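Local coordinates for protein transcriptional activator of comK gene (Bacillus halodurans, PDB 2HQB) that probably binds a small ligand through a periplasmic-binding-protein fold and is thought to activate transcription of comK, at residues A[54-59]-A[65-70]; A[73-78]-A[95-100]; A[79-84]-A[88-93]. All blocks are in the same frame, centred on the assembly; numbering follows the deposited sequence.

Overall arrangement
Following the chain from its N terminus, contact 1 closes first: helix 49-61 ends, a few residues turn, and strand 66-69 runs back along it, against its apolar side. Helix 73-79 then begins contact 2, which closes only when the chain has passed through strand 89-93 and reached the loop at 95-100. Contact 3 forms within that interval, folding the turn after helix 73-79 back on strand 89-93. Contact 1 is thus in series with the other two, while contact 3 sits inside contact 2. Contact 1 ties helix 49-61 to strand 66-69, contact 2 helix 73-79 to the loop, and contact 3 the turn to strand 89-93; Phe78 bridges them, packing on Ile56, Ile67 and Phe90.

Contact 1 of 3, residues A[54-59]-A[65-70]; sequences RRIKEL and NLIFGH
Ile56 and Leu59 of helix 49-61 pack on Ile67 of strand 66-69 in a purely apolar helix-on-sheet contact, buried within the lobe built on the six-stranded parallel sheet. Aliphatic residues suit all three places, since neither partner offers a polar group to the other. Ile67 does most of the reaching. With its CG1 anti to the carbonyl carbon (chi1 -76°) and the chain then extended, its CD1 projects from the strand into the notch between the two helix residues, which lie three positions apart on neighbouring flanks of the helix, Leu59 directed at the strand and Ile56 more to one side. On one flank Ile67 CD1 meets Ile56 CG2 at 4.1 Å. On the other it lies 3.9 Å from Leu59 CD1 and 4.1 Å from Leu59 CB, while the same leucine methyl also rests against Ile67 CG1. Both helix side chains meet the isoleucine at a slant. The CA atoms of Ile56 and Ile67 stand 8.1 Å apart, a separation bridged by branched side chains of this size. The helix is amphipathic: Lys57 points away from the strand, and Arg55 NH1 forms a salt bridge with Glu58 OE1 at 3.5 Å, away from the apolar side. The two segments belong to a beta-alpha-beta crossover in which helix 49-61 carries the chain from edge strand 39-43 past strand 7-11 to strand 66-69. Accordingly Leu59 also touches Val41 and Leu11, and Ile56 leans on Phe90 of strand 89-93, while Leu66 and Phe68 pack on the opposite face of the sheet, where Phe241 and Tyr234 lie.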
loop_
_atom_site.group_PDB
_atom_site.type_symbol
_atom_site.label_atom_id
_atom_site.label_comp_id
_atom_site.label_asym_id
_atom_site.label_seq_id
_atom_site.Cartn_x
_atom_site.Cartn_y
_atom_site.Cartn_z
ATOM N N ARG A 54 -3.611 9.930 -25.611
ATOM C CA ARG A 54 -4.762 9.654 -26.455
ATOM C C ARG A 54 -5.983 9.331 -25.588
ATOM O O ARG A 54 -7.057 9.913 -25.780
ATOM C CB ARG A 54 -4.526 8.447 -27.367
ATOM C CG ARG A 54 -3.346 8.501 -28.319
ATOM C CD ARG A 54 -3.180 7.106 -28.954
ATOM N NE ARG A 54 -1.848 6.853 -29.499
ATOM C CZ ARG A 54 -1.351 7.460 -30.571
ATOM N NH1 ARG A 54 -2.072 8.363 -31.233
ATOM N NH2 ARG A 54 -0.128 7.161 -30.988
ATOM N N ARG A 55 -5.829 8.404 -24.639
ATOM C CA ARG A 55 -6.950 7.999 -23.796
ATOM C C ARG A 55 -7.452 9.119 -22.907
ATOM O O ARG A 55 -8.519 9.016 -22.317
ATOM C CB ARG A 55 -6.587 6.785 -22.942
ATOM C CG ARG A 55 -6.161 5.560 -23.726
ATOM C CD ARG A 55 -7.294 4.905 -24.531
ATOM N NE ARG A 55 -6.786 3.931 -25.515
ATOM C CZ ARG A 55 -6.472 4.223 -26.782
ATOM N NH1 ARG A 55 -6.632 5.469 -27.218
ATOM N NH2 ARG A 55 -5.970 3.288 -27.607
ATOM N N ILE A 56 -6.691 10.196 -22.809
ATOM C CA ILE A 56 -7.102 11.306 -21.978
ATOM C C ILE A 56 -8.016 12.187 -22.806
ATOM O O ILE A 56 -8.932 12.845 -22.290
ATOM C CB ILE A 56 -5.853 12.088 -21.468
ATOM C CG1 ILE A 56 -5.132 11.230 -20.412
ATOM C CG2 ILE A 56 -6.254 13.489 -20.911
ATOM C CD1 ILE A 56 -4.083 11.964 -19.572
ATOM N N LYS A 57 -7.770 12.167 -24.111
ATOM C CA LYS A 57 -8.549 12.947 -25.050
ATOM C C LYS A 57 -9.934 12.350 -25.072
ATOM O O LYS A 57 -10.917 13.051 -24.831
ATOM C CB LYS A 57 -7.890 12.902 -26.426
ATOM C CG LYS A 57 -6.581 13.697 -26.431
ATOM C CD LYS A 57 -5.538 13.263 -27.478
ATOM C CE LYS A 57 -4.224 14.055 -27.264
ATOM N NZ LYS A 57 -3.074 13.601 -28.108
ATOM N N GLU A 58 -10.018 11.047 -25.312
ATOM C CA GLU A 58 -11.305 10.384 -25.334
ATOM C C GLU A 58 -12.036 10.650 -24.010
ATOM O O GLU A 58 -13.174 11.099 -23.986
ATOM C CB GLU A 58 -11.118 8.895 -25.513
ATOM C CG GLU A 58 -10.040 8.530 -26.521
ATOM C CD GLU A 58 -9.879 7.013 -26.718
ATOM O OE1 GLU A 58 -9.669 6.267 -25.729
ATOM O OE2 GLU A 58 -9.961 6.564 -27.880
ATOM N N LEU A 59 -11.368 10.401 -22.898
ATOM C CA LEU A 59 -12.000 10.581 -21.607
ATOM C C LEU A 59 -12.637 11.937 -21.381
ATOM O O LEU A 59 -13.783 12.024 -20.923
ATOM C CB LEU A 59 -10.989 10.302 -20.506
ATOM C CG LEU A 59 -10.735 8.839 -20.190
ATOM C CD1 LEU A 59 -9.655 8.769 -19.133
ATOM C CD2 LEU A 59 -12.001 8.199 -19.686
ATOM N N ASN A 65 -14.089 14.580 -15.943
ATOM C CA ASN A 65 -13.459 15.812 -15.529
ATOM C C ASN A 65 -12.450 15.506 -14.425
ATOM O O ASN A 65 -11.672 16.373 -14.075
ATOM C CB ASN A 65 -14.522 16.843 -15.081
ATOM C CG ASN A 65 -15.154 16.506 -13.730
ATOM O OD1 ASN A 65 -15.650 15.404 -13.507
ATOM N ND2 ASN A 65 -15.134 17.463 -12.828
ATOM N N LEU A 66 -12.484 14.288 -13.871
ATOM C CA LEU A 66 -11.518 13.855 -12.843
ATOM C C LEU A 66 -10.835 12.557 -13.333
ATOM O O LEU A 66 -11.488 11.524 -13.504
ATOM C CB LEU A 66 -12.198 13.588 -11.506
ATOM C CG LEU A 66 -11.228 13.253 -10.363
ATOM C CD1 LEU A 66 -10.311 14.439 -10.087
ATOM C CD2 LEU A 66 -12.012 12.914 -9.109
ATOM N N ILE A 67 -9.528 12.614 -13.561
ATOM C CA ILE A 67 -8.789 11.458 -14.065
ATOM C C ILE A 67 -7.705 10.902 -13.129
ATOM O O ILE A 67 -6.790 11.624 -12.732
ATOM C CB ILE A 67 -8.130 11.822 -15.402
ATOM C CG1 ILE A 67 -9.185 11.822 -16.495
ATOM C CG2 ILE A 67 -7.003 10.856 -15.737
ATOM C CD1 ILE A 67 -8.635 12.259 -17.830
ATOM N N PHE A 68 -7.810 9.618 -12.779
ATOM C CA PHE A 68 -6.797 8.973 -11.925
ATOM C C PHE A 68 -5.807 8.159 -12.757
ATOM O O PHE A 68 -6.132 7.663 -13.841
ATOM C CB PHE A 68 -7.421 8.034 -10.914
ATOM C CG PHE A 68 -8.108 8.722 -9.785
ATOM C CD1 PHE A 68 -9.464 8.992 -9.841
ATOM C CD2 PHE A 68 -7.413 9.016 -8.615
ATOM C CE1 PHE A 68 -10.118 9.524 -8.767
ATOM C CE2 PHE A 68 -8.062 9.562 -7.517
ATOM C CZ PHE A 68 -9.419 9.810 -7.595
ATOM N N GLY A 69 -4.591 8.052 -12.240
ATOM C CA GLY A 69 -3.519 7.308 -12.903
ATOM C C GLY A 69 -2.931 6.415 -11.830
ATOM O O GLY A 69 -2.326 6.891 -10.867
ATOM N N HIS A 70 -3.108 5.113 -11.974
ATOM C CA HIS A 70 -2.630 4.248 -10.937
ATOM C C HIS A 70 -1.191 3.855 -11.137
ATOM O O HIS A 70 -0.871 2.897 -11.850
ATOM C CB HIS A 70 -3.502 3.026 -10.835
ATOM C CG HIS A 70 -3.461 2.412 -9.489
ATOM N ND1 HIS A 70 -3.657 3.150 -8.336
ATOM C CD2 HIS A 70 -3.256 1.136 -9.097
ATOM C CE1 HIS A 70 -3.582 2.349 -7.288
ATOM N NE2 HIS A 70 -3.339 1.122 -7.720
#

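Contact 2 of 3, residues A[73-78]-A[95-100]; sequences AFAEYF and GEVKGE
Ala75 presents its single methyl to the backbone of Gly95, CB lying 3.3 Å from Gly95 CA, and Val97 comes in beside it. The CB of Ala75 is directed toward the loop, and a CB on Gly95 would be directed toward the helix and collide with that methyl, so the pairing of the smallest side chain with none at all lets helix and loop meet closely. The alanine methyl stands 3.9 Å from Gly95 N. It also sits 4.0 Å from Glu96 N, and thus rests on the loop's main chain rather than on a side chain. Val97 turns its CG2 toward the helix, 4.1 Å from Ala75 O and 4.5 Å from Ala75 CB. Ala75 O is not left to this apolar neighbour, because Ser79 OG, one turn on, hydrogen-bonds to it. Glu96, between the two loop residues that pack, carries its carboxylate out to an exposed position, as befits a charge at the margin of a buried patch. Residues 95-100 are part of the link between the parallel neighbours 89-93 and 102-107. In this Rossmann-like lobe, of the kind found in periplasmic binding proteins, the connection between these two strands is a loop without a helix, whose residues 95-97 pass helix 73-79 before the chain moves off. Gly95 N is held by Ser92 OG, and Val97 N by Asn250 OD1 at the edge strand 249-253. Phe78, one turn on from Phe74, packs on Ile102, which Val97 touches too.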
loop_
_atom_site.group_PDB
_atom_site.type_symbol
_atom_site.label_atom_id
_atom_site.label_comp_id
_atom_site.label_asym_id
_atom_site.label_seq_id
_atom_site.Cartn_x
_atom_site.Cartn_y
_atom_site.Cartn_z
ATOM N N ALA A 73 4.148 6.437 -12.952
ATOM C CA ALA A 73 4.425 7.015 -14.256
ATOM C C ALA A 73 3.353 7.906 -14.833
ATOM O O ALA A 73 3.581 8.628 -15.801
ATOM C CB ALA A 73 4.704 5.933 -15.193
ATOM N N PHE A 74 2.172 7.797 -14.252
ATOM C CA PHE A 74 1.034 8.579 -14.665
ATOM C C PHE A 74 1.219 10.039 -14.265
ATOM O O PHE A 74 0.635 10.947 -14.877
ATOM C CB PHE A 74 -0.233 7.962 -14.060
ATOM C CG PHE A 74 -0.603 6.668 -14.707
ATOM C CD1 PHE A 74 -0.368 5.459 -14.071
ATOM C CD2 PHE A 74 -1.066 6.655 -16.029
ATOM C CE1 PHE A 74 -0.583 4.256 -14.749
ATOM C CE2 PHE A 74 -1.282 5.456 -16.719
ATOM C CZ PHE A 74 -1.044 4.262 -16.091
ATOM N N ALA A 75 2.064 10.264 -13.263
ATOM C CA ALA A 75 2.305 11.604 -12.803
ATOM C C ALA A 75 3.052 12.325 -13.911
ATOM O O ALA A 75 2.705 13.435 -14.298
ATOM C CB ALA A 75 3.088 11.570 -11.536
ATOM N N GLU A 76 4.063 11.684 -14.459
ATOM C CA GLU A 76 4.806 12.304 -15.553
ATOM C C GLU A 76 3.896 12.468 -16.779
ATOM O O GLU A 76 3.964 13.483 -17.474
ATOM C CB GLU A 76 6.024 11.447 -15.928
ATOM C CG GLU A 76 6.682 11.835 -17.243
ATOM C CD GLU A 76 7.085 13.301 -17.268
ATOM O OE1 GLU A 76 7.206 13.909 -16.172
ATOM O OE2 GLU A 76 7.293 13.839 -18.382
ATOM N N TYR A 77 3.069 11.454 -17.040
ATOM C CA TYR A 77 2.132 11.471 -18.159
ATOM C C TYR A 77 1.184 12.671 -18.022
ATOM O O TYR A 77 0.925 13.379 -18.992
ATOM C CB TYR A 77 1.266 10.218 -18.163
ATOM C CG TYR A 77 1.940 8.893 -18.438
ATOM C CD1 TYR A 77 1.318 7.709 -18.065
ATOM C CD2 TYR A 77 3.154 8.806 -19.102
ATOM C CE1 TYR A 77 1.876 6.488 -18.345
ATOM C CE2 TYR A 77 3.725 7.559 -19.387
ATOM C CZ TYR A 77 3.074 6.413 -19.003
ATOM O OH TYR A 77 3.587 5.177 -19.283
ATOM N N PHE A 78 0.659 12.874 -16.817
ATOM C CA PHE A 78 -0.267 13.963 -16.554
ATOM C C PHE A 78 0.426 15.311 -16.582
ATOM O O PHE A 78 -0.187 16.333 -16.904
ATOM C CB PHE A 78 -0.924 13.794 -15.181
ATOM C CG PHE A 78 -1.842 12.629 -15.084
ATOM C CD1 PHE A 78 -2.208 12.132 -13.856
ATOM C CD2 PHE A 78 -2.344 12.029 -16.216
ATOM C CE1 PHE A 78 -3.065 11.047 -13.749
ATOM C CE2 PHE A 78 -3.194 10.951 -16.128
ATOM C CZ PHE A 78 -3.558 10.458 -14.894
ATOM N N GLY A 95 3.415 9.759 -8.136
ATOM C CA GLY A 95 4.488 10.538 -8.745
ATOM C C GLY A 95 4.764 11.827 -7.986
ATOM O O GLY A 95 4.262 12.039 -6.880
ATOM N N GLU A 96 5.565 12.694 -8.579
ATOM C CA GLU A 96 5.868 13.988 -7.982
ATOM C C GLU A 96 5.167 14.954 -8.942
ATOM O O GLU A 96 5.392 14.900 -10.152
ATOM C CB GLU A 96 7.397 14.223 -7.945
ATOM C CG GLU A 96 8.119 13.920 -9.297
ATOM C CD GLU A 96 9.643 14.200 -9.306
ATOM O OE1 GLU A 96 10.044 15.374 -9.115
ATOM O OE2 GLU A 96 10.438 13.245 -9.519
ATOM N N VAL A 97 4.321 15.838 -8.432
ATOM C CA VAL A 97 3.601 16.738 -9.333
ATOM C C VAL A 97 3.541 18.211 -8.859
ATOM O O VAL A 97 3.549 18.478 -7.653
ATOM C CB VAL A 97 2.189 16.108 -9.579
ATOM C CG1 VAL A 97 1.072 16.925 -8.940
ATOM C CG2 VAL A 97 1.997 15.896 -11.040
ATOM N N LYS A 98 3.541 19.164 -9.794
ATOM C CA LYS A 98 3.464 20.592 -9.430
ATOM C C LYS A 98 2.438 21.270 -10.340
ATOM O O LYS A 98 2.511 21.186 -11.572
ATOM C CB LYS A 98 4.825 21.305 -9.585
ATOM C CG LYS A 98 4.923 22.116 -10.891
ATOM C CD LYS A 98 6.336 22.511 -11.318
ATOM C CE LYS A 98 6.331 23.047 -12.754
ATOM N NZ LYS A 98 7.653 22.903 -13.418
ATOM N N GLY A 99 1.467 21.941 -9.753
ATOM C CA GLY A 99 0.495 22.578 -10.603
ATOM C C GLY A 99 -0.807 22.747 -9.882
ATOM O O GLY A 99 -0.930 22.445 -8.689
ATOM N N GLU A 100 -1.803 23.227 -10.606
ATOM C CA GLU A 100 -3.051 23.441 -9.952
ATOM C C GLU A 100 -4.079 22.373 -10.174
ATOM O O GLU A 100 -4.718 21.974 -9.221
ATOM C CB GLU A 100 -3.606 24.804 -10.314
ATOM C CG GLU A 100 -3.240 25.875 -9.302
ATOM C CD GLU A 100 -4.481 26.567 -8.755
ATOM O OE1 GLU A 100 -5.230 27.163 -9.573
ATOM O OE2 GLU A 100 -4.713 26.509 -7.517
#

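Contact 3 of 3, residues A[79-84]-A[88-93]; sequences STIHNQ and VHFVSF
Phe90 is the residue through which strand 89-93 meets the turn 79-84, covering Ile81 and His82. Along the strand, Val88 comes first, directed to the same side but packing on Val60 of helix 49-61. His89 points away from the turn, and its NE2 is hydrogen-bonded to Thr103 OG1. Phe90 then brings CE1 within 3.9 Å of His82 CA, with CD1 as near to His82 CB. Ile81 CG2 comes to CE2 at 4.2 Å, and both turn residues approach the ring obliquely. A broad flat ring suits this place because it spans two consecutive turn residues at once. Without the ring, as with an alanine here, Ile81 CG2 and the CA and CB of His82 would probably lose their apolar partner, and a gap is likely to open beside Phe78, whose ring also meets this one. The imidazole of His82 itself swings away, CG standing between N and the carbonyl carbon (chi1 81°); ND1 donates to Ser79 O at 3.2 Å with a bent angle of 142°, the oxygen lying close to the ring plane. Val91 faces the other side, against Leu66 and Phe68. Strands 66-69 and 89-93, joined through helix 73-79, make a classic beta-alpha-beta unit, and the type I turn from Ile81 to Gln84 belongs to its return connection.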
loop_
_atom_site.group_PDB
_atom_site.type_symbol
_atom_site.label_atom_id
_atom_site.label_comp_id
_atom_site.label_asym_id
_atom_site.label_seq_id
_atom_site.Cartn_x
_atom_site.Cartn_y
_atom_site.Cartn_z
ATOM N N SER A 79 1.703 15.321 -16.238
ATOM C CA SER A 79 2.416 16.582 -16.199
ATOM C C SER A 79 2.662 17.185 -17.564
ATOM O O SER A 79 2.727 18.407 -17.717
ATOM C CB SER A 79 3.739 16.406 -15.475
ATOM O OG SER A 79 3.497 16.146 -14.107
ATOM N N THR A 80 2.798 16.327 -18.560
ATOM C CA THR A 80 3.059 16.795 -19.905
ATOM C C THR A 80 1.758 17.092 -20.610
ATOM O O THR A 80 1.727 17.245 -21.824
ATOM C CB THR A 80 3.867 15.733 -20.715
ATOM O OG1 THR A 80 3.324 14.418 -20.497
ATOM C CG2 THR A 80 5.327 15.768 -20.297
ATOM N N ILE A 81 0.675 17.205 -19.854
ATOM C CA ILE A 81 -0.603 17.439 -20.492
ATOM C C ILE A 81 -1.635 18.178 -19.611
ATOM O O ILE A 81 -2.660 18.631 -20.113
ATOM C CB ILE A 81 -1.152 16.054 -20.980
ATOM C CG1 ILE A 81 -1.918 16.231 -22.273
ATOM C CG2 ILE A 81 -2.018 15.387 -19.899
ATOM C CD1 ILE A 81 -2.590 14.958 -22.784
ATOM N N HIS A 82 -1.348 18.338 -18.317
ATOM C CA HIS A 82 -2.318 18.950 -17.411
ATOM C C HIS A 82 -2.598 20.407 -17.647
ATOM O O HIS A 82 -3.495 20.974 -17.019
ATOM C CB HIS A 82 -1.885 18.804 -15.963
ATOM C CG HIS A 82 -0.880 19.824 -15.539
ATOM N ND1 HIS A 82 0.375 19.910 -16.107
ATOM C CD2 HIS A 82 -0.933 20.792 -14.594
ATOM C CE1 HIS A 82 1.053 20.884 -15.522
ATOM N NE2 HIS A 82 0.281 21.434 -14.601
ATOM N N ASN A 83 -1.826 21.028 -18.530
ATOM C CA ASN A 83 -2.023 22.447 -18.807
ATOM C C ASN A 83 -2.914 22.728 -19.986
ATOM O O ASN A 83 -3.311 23.865 -20.186
ATOM C CB ASN A 83 -0.690 23.171 -18.996
ATOM C CG ASN A 83 -0.120 23.653 -17.695
ATOM O OD1 ASN A 83 -0.853 24.155 -16.838
ATOM N ND2 ASN A 83 1.193 23.516 -17.530
ATOM N N GLN A 84 -3.209 21.713 -20.784
ATOM C CA GLN A 84 -4.098 21.914 -21.916
ATOM C C GLN A 84 -5.493 21.437 -21.565
ATOM O O GLN A 84 -6.380 21.422 -22.406
ATOM C CB GLN A 84 -3.598 21.173 -23.134
ATOM C CG GLN A 84 -3.147 19.798 -22.857
ATOM C CD GLN A 84 -2.520 19.178 -24.076
ATOM O OE1 GLN A 84 -3.208 18.813 -25.034
ATOM N NE2 GLN A 84 -1.199 19.069 -24.059
ATOM N N VAL A 88 -10.034 20.077 -16.258
ATOM C CA VAL A 88 -9.892 18.681 -15.821
ATOM C C VAL A 88 -8.803 18.537 -14.773
ATOM O O VAL A 88 -7.712 19.076 -14.938
ATOM C CB VAL A 88 -9.503 17.832 -17.023
ATOM C CG1 VAL A 88 -9.405 16.354 -16.657
ATOM C CG2 VAL A 88 -10.490 18.088 -18.120
ATOM N N HIS A 89 -9.092 17.811 -13.702
ATOM C CA HIS A 89 -8.124 17.598 -12.634
ATOM C C HIS A 89 -7.458 16.220 -12.756
ATOM O O HIS A 89 -8.115 15.219 -13.069
ATOM C CB HIS A 89 -8.797 17.699 -11.284
ATOM C CG HIS A 89 -7.836 17.868 -10.153
ATOM N ND1 HIS A 89 -7.211 19.065 -9.886
ATOM C CD2 HIS A 89 -7.388 16.992 -9.226
ATOM C CE1 HIS A 89 -6.422 18.923 -8.839
ATOM N NE2 HIS A 89 -6.511 17.674 -8.419
ATOM N N PHE A 90 -6.161 16.165 -12.475
ATOM C CA PHE A 90 -5.440 14.923 -12.615
ATOM C C PHE A 90 -4.827 14.407 -11.312
ATOM O O PHE A 90 -4.036 15.099 -10.685
ATOM C CB PHE A 90 -4.342 15.091 -13.668
ATOM C CG PHE A 90 -4.844 15.499 -15.040
ATOM C CD1 PHE A 90 -5.214 16.813 -15.312
ATOM C CD2 PHE A 90 -4.919 14.558 -16.084
ATOM C CE1 PHE A 90 -5.648 17.185 -16.596
ATOM C CE2 PHE A 90 -5.354 14.924 -17.388
ATOM C CZ PHE A 90 -5.717 16.239 -17.633
ATOM N N VAL A 91 -5.192 13.200 -10.896
ATOM C CA VAL A 91 -4.614 12.621 -9.694
ATOM C C VAL A 91 -3.734 11.445 -10.121
ATOM O O VAL A 91 -4.101 10.663 -10.994
ATOM C CB VAL A 91 -5.679 12.083 -8.732
ATOM C CG1 VAL A 91 -5.083 11.913 -7.332
ATOM C CG2 VAL A 91 -6.845 13.024 -8.676
ATOM N N SER A 92 -2.551 11.338 -9.534
ATOM C CA SER A 92 -1.668 10.237 -9.867
ATOM C C SER A 92 -1.415 9.507 -8.574
ATOM O O SER A 92 -1.480 10.085 -7.484
ATOM C CB SER A 92 -0.320 10.735 -10.418
ATOM O OG SER A 92 0.711 10.778 -9.417
ATOM N N PHE A 93 -1.154 8.218 -8.677
ATOM C CA PHE A 93 -0.814 7.495 -7.480
ATOM C C PHE A 93 0.710 7.397 -7.483
ATOM O O PHE A 93 1.272 6.736 -8.339
ATOM C CB PHE A 93 -1.436 6.125 -7.493
ATOM C CG PHE A 93 -2.313 5.875 -6.325
ATOM C CD1 PHE A 93 -3.635 6.342 -6.316
ATOM C CD2 PHE A 93 -1.807 5.225 -5.187
ATOM C CE1 PHE A 93 -4.460 6.169 -5.181
ATOM C CE2 PHE A 93 -2.612 5.040 -4.030
ATOM C CZ PHE A 93 -3.945 5.513 -4.025
#